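Local atomic coordinates of subclass B1 metallo-beta-lactamase (Myroides odoratimimus, PDB entry 6T5L), a protein that hydrolyses beta-lactam antibiotics, carbapenems among them, as a zinc-dependent enzyme, and is reported to keep high activity when zinc is scarce. Residues A[153-158]-A[209-214]. Residues are numbered along the deposited sequence; the frame is centred on the assembly and turned at random.
Sequences YAEYFG and LKYPNA
In the C-terminal half of this metallo-beta-lactamase, Glu-155 on strand 150-155 and Phe-157 in the segment that follows meet Lys-210 and Tyr-211 at the end of helix 200-210. Lys-210 NZ donates to Glu-155 OE1 at 2.8 Å, on the syn lone pair. This bond is a salt bridge, and Glu-155 OE2 is farther from Lys-210 NZ, at 3.5 Å. The two side chains cross at about a right angle. The lysine bends at chi2 (105°), and its chain runs along the Phe-157 ring before NZ meets the carboxylate. Lys-210 CB is 3.7 Å from Phe-157 CE1. Lys-210 CG lies in plane at the edge of the Phe-157 ring. In the alpha-beta/beta-alpha sandwich of this family, helix 200-210 lies against the sheet that holds strand 150-155. Phe-157 also touches Thr-203, Lys-206 and Val-207 of that helix. Tyr-211, the first residue to leave helical geometry, starts a type I turn closed by the hydrogen bond from Ala-214 N to Tyr-211 O. Its ring meets that of Phe-157 obliquely, with planes at 71° and Tyr-211 CE2 3.9 Å from Phe-157 CZ. Tyr-211 also meets the ring of Tyr-169 and touches Val-176 of strand 175-179, in the same sheet.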
loop_
_atom_site.group_PDB
_atom_site.type_symbol
_atom_site.label_atom_id
_atom_site.label_comp_id
_atom_site.label_asym_id
_atom_site.label_seq_id
_atom_site.Cartn_x
_atom_site.Cartn_y
_atom_site.Cartn_z
ATOM N N TYR A 153 -10.099 -4.654 -3.316
ATOM C CA TYR A 153 -10.559 -3.357 -3.807
ATOM C C TYR A 153 -9.465 -2.311 -3.612
ATOM O O TYR A 153 -8.670 -2.369 -2.659
ATOM C CB TYR A 153 -11.852 -2.910 -3.064
ATOM C CG TYR A 153 -13.014 -3.894 -3.135
ATOM C CD1 TYR A 153 -13.107 -4.979 -2.254
ATOM C CD2 TYR A 153 -14.018 -3.730 -4.071
ATOM C CE1 TYR A 153 -14.137 -5.869 -2.340
ATOM C CE2 TYR A 153 -15.047 -4.611 -4.164
ATOM C CZ TYR A 153 -15.115 -5.686 -3.292
ATOM O OH TYR A 153 -16.144 -6.599 -3.351
ATOM N N ALA A 154 -9.442 -1.334 -4.489
ATOM C CA ALA A 154 -8.681 -0.102 -4.273
ATOM C C ALA A 154 -9.689 0.984 -4.541
ATOM O O ALA A 154 -10.511 0.816 -5.439
ATOM C CB ALA A 154 -7.468 0.065 -5.222
ATOM N N GLU A 155 -9.637 2.083 -3.798
ATOM C CA GLU A 155 -10.618 3.146 -3.979
ATOM C C GLU A 155 -9.986 4.500 -3.691
ATOM O O GLU A 155 -9.240 4.664 -2.730
ATOM C CB GLU A 155 -11.861 2.950 -3.084
ATOM C CG GLU A 155 -12.947 4.000 -3.396
ATOM C CD GLU A 155 -14.353 3.609 -2.919
ATOM O OE1 GLU A 155 -15.224 4.483 -2.868
ATOM O OE2 GLU A 155 -14.602 2.410 -2.599
ATOM N N TYR A 156 -10.334 5.481 -4.498
ATOM C CA TYR A 156 -9.942 6.868 -4.267
ATOM C C TYR A 156 -11.058 7.645 -3.559
ATOM O O TYR A 156 -12.196 7.694 -4.056
ATOM C CB TYR A 156 -9.630 7.547 -5.595
ATOM C CG TYR A 156 -9.386 9.024 -5.511
ATOM C CD1 TYR A 156 -8.153 9.505 -5.071
ATOM C CD2 TYR A 156 -10.356 9.945 -5.906
ATOM C CE1 TYR A 156 -7.881 10.839 -5.017
ATOM C CE2 TYR A 156 -10.085 11.294 -5.891
ATOM C CZ TYR A 156 -8.828 11.731 -5.447
ATOM O OH TYR A 156 -8.519 13.060 -5.354
ATOM N N PHE A 157 -10.696 8.315 -2.445
ATOM C CA PHE A 157 -11.628 9.021 -1.581
ATOM C C PHE A 157 -11.441 10.527 -1.634
ATOM O O PHE A 157 -12.306 11.234 -1.129
ATOM C CB PHE A 157 -11.521 8.553 -0.101
ATOM C CG PHE A 157 -12.071 7.194 0.126
ATOM C CD1 PHE A 157 -13.412 7.010 0.472
ATOM C CD2 PHE A 157 -11.280 6.091 -0.029
ATOM C CE1 PHE A 157 -13.941 5.749 0.668
ATOM C CE2 PHE A 157 -11.804 4.808 0.150
ATOM C CZ PHE A 157 -13.154 4.652 0.478
ATOM N N GLY A 158 -10.374 11.026 -2.285
ATOM C CA GLY A 158 -9.991 12.438 -2.275
ATOM C C GLY A 158 -8.494 12.628 -2.055
ATOM O O GLY A 158 -7.742 11.687 -1.798
ATOM N N LEU A 209 -16.080 6.745 7.141
ATOM C CA LEU A 209 -17.493 6.489 6.914
ATOM C C LEU A 209 -17.691 5.200 6.130
ATOM O O LEU A 209 -18.634 4.451 6.384
ATOM C CB LEU A 209 -18.089 7.679 6.178
ATOM C CG LEU A 209 -19.574 7.527 5.852
ATOM C CD1 LEU A 209 -20.374 7.783 7.135
ATOM C CD2 LEU A 209 -19.958 8.480 4.764
ATOM N N LYS A 210 -16.793 4.924 5.176
ATOM C CA LYS A 210 -16.930 3.754 4.320
ATOM C C LYS A 210 -16.563 2.457 5.036
ATOM O O LYS A 210 -17.093 1.400 4.683
ATOM C CB LYS A 210 -16.046 3.937 3.076
ATOM C CG LYS A 210 -16.437 3.059 1.903
ATOM C CD LYS A 210 -17.139 3.851 0.853
ATOM C CE LYS A 210 -17.440 3.003 -0.390
ATOM N NZ LYS A 210 -17.651 3.825 -1.627
ATOM N N TYR A 211 -15.721 2.514 6.070
ATOM C CA TYR A 211 -15.199 1.307 6.714
ATOM C C TYR A 211 -15.429 1.320 8.222
ATOM O O TYR A 211 -14.484 1.173 9.007
ATOM C CB TYR A 211 -13.710 1.174 6.384
ATOM C CG TYR A 211 -13.450 1.083 4.892
ATOM C CD1 TYR A 211 -14.130 0.157 4.104
ATOM C CD2 TYR A 211 -12.540 1.882 4.283
ATOM C CE1 TYR A 211 -13.896 0.042 2.754
ATOM C CE2 TYR A 211 -12.282 1.778 2.920
ATOM C CZ TYR A 211 -12.952 0.858 2.169
ATOM O OH TYR A 211 -12.715 0.792 0.802
ATOM N N PRO A 212 -16.689 1.464 8.668
ATOM C CA PRO A 212 -16.950 1.479 10.114
ATOM C C PRO A 212 -16.568 0.184 10.836
ATOM O O PRO A 212 -16.338 0.211 12.046
ATOM C CB PRO A 212 -18.472 1.731 10.194
ATOM C CG PRO A 212 -19.007 1.143 8.868
ATOM C CD PRO A 212 -17.926 1.470 7.868
ATOM N N ASN A 213 -16.499 -0.952 10.153
ATOM C CA ASN A 213 -16.213 -2.215 10.831
ATOM C C ASN A 213 -14.756 -2.650 10.680
ATOM O O ASN A 213 -14.427 -3.808 10.978
ATOM C CB ASN A 213 -17.142 -3.306 10.314
ATOM C CG ASN A 213 -18.596 -3.002 10.603
ATOM O OD1 ASN A 213 -18.973 -2.695 11.737
ATOM N ND2 ASN A 213 -19.412 -3.034 9.565
ATOM N N ALA A 214 -13.870 -1.742 10.256
ATOM C CA ALA A 214 -12.482 -2.123 10.041
ATOM C C ALA A 214 -11.824 -2.531 11.351
ATOM O O ALA A 214 -11.988 -1.872 12.401
ATOM C CB ALA A 214 -11.680 -0.986 9.408
#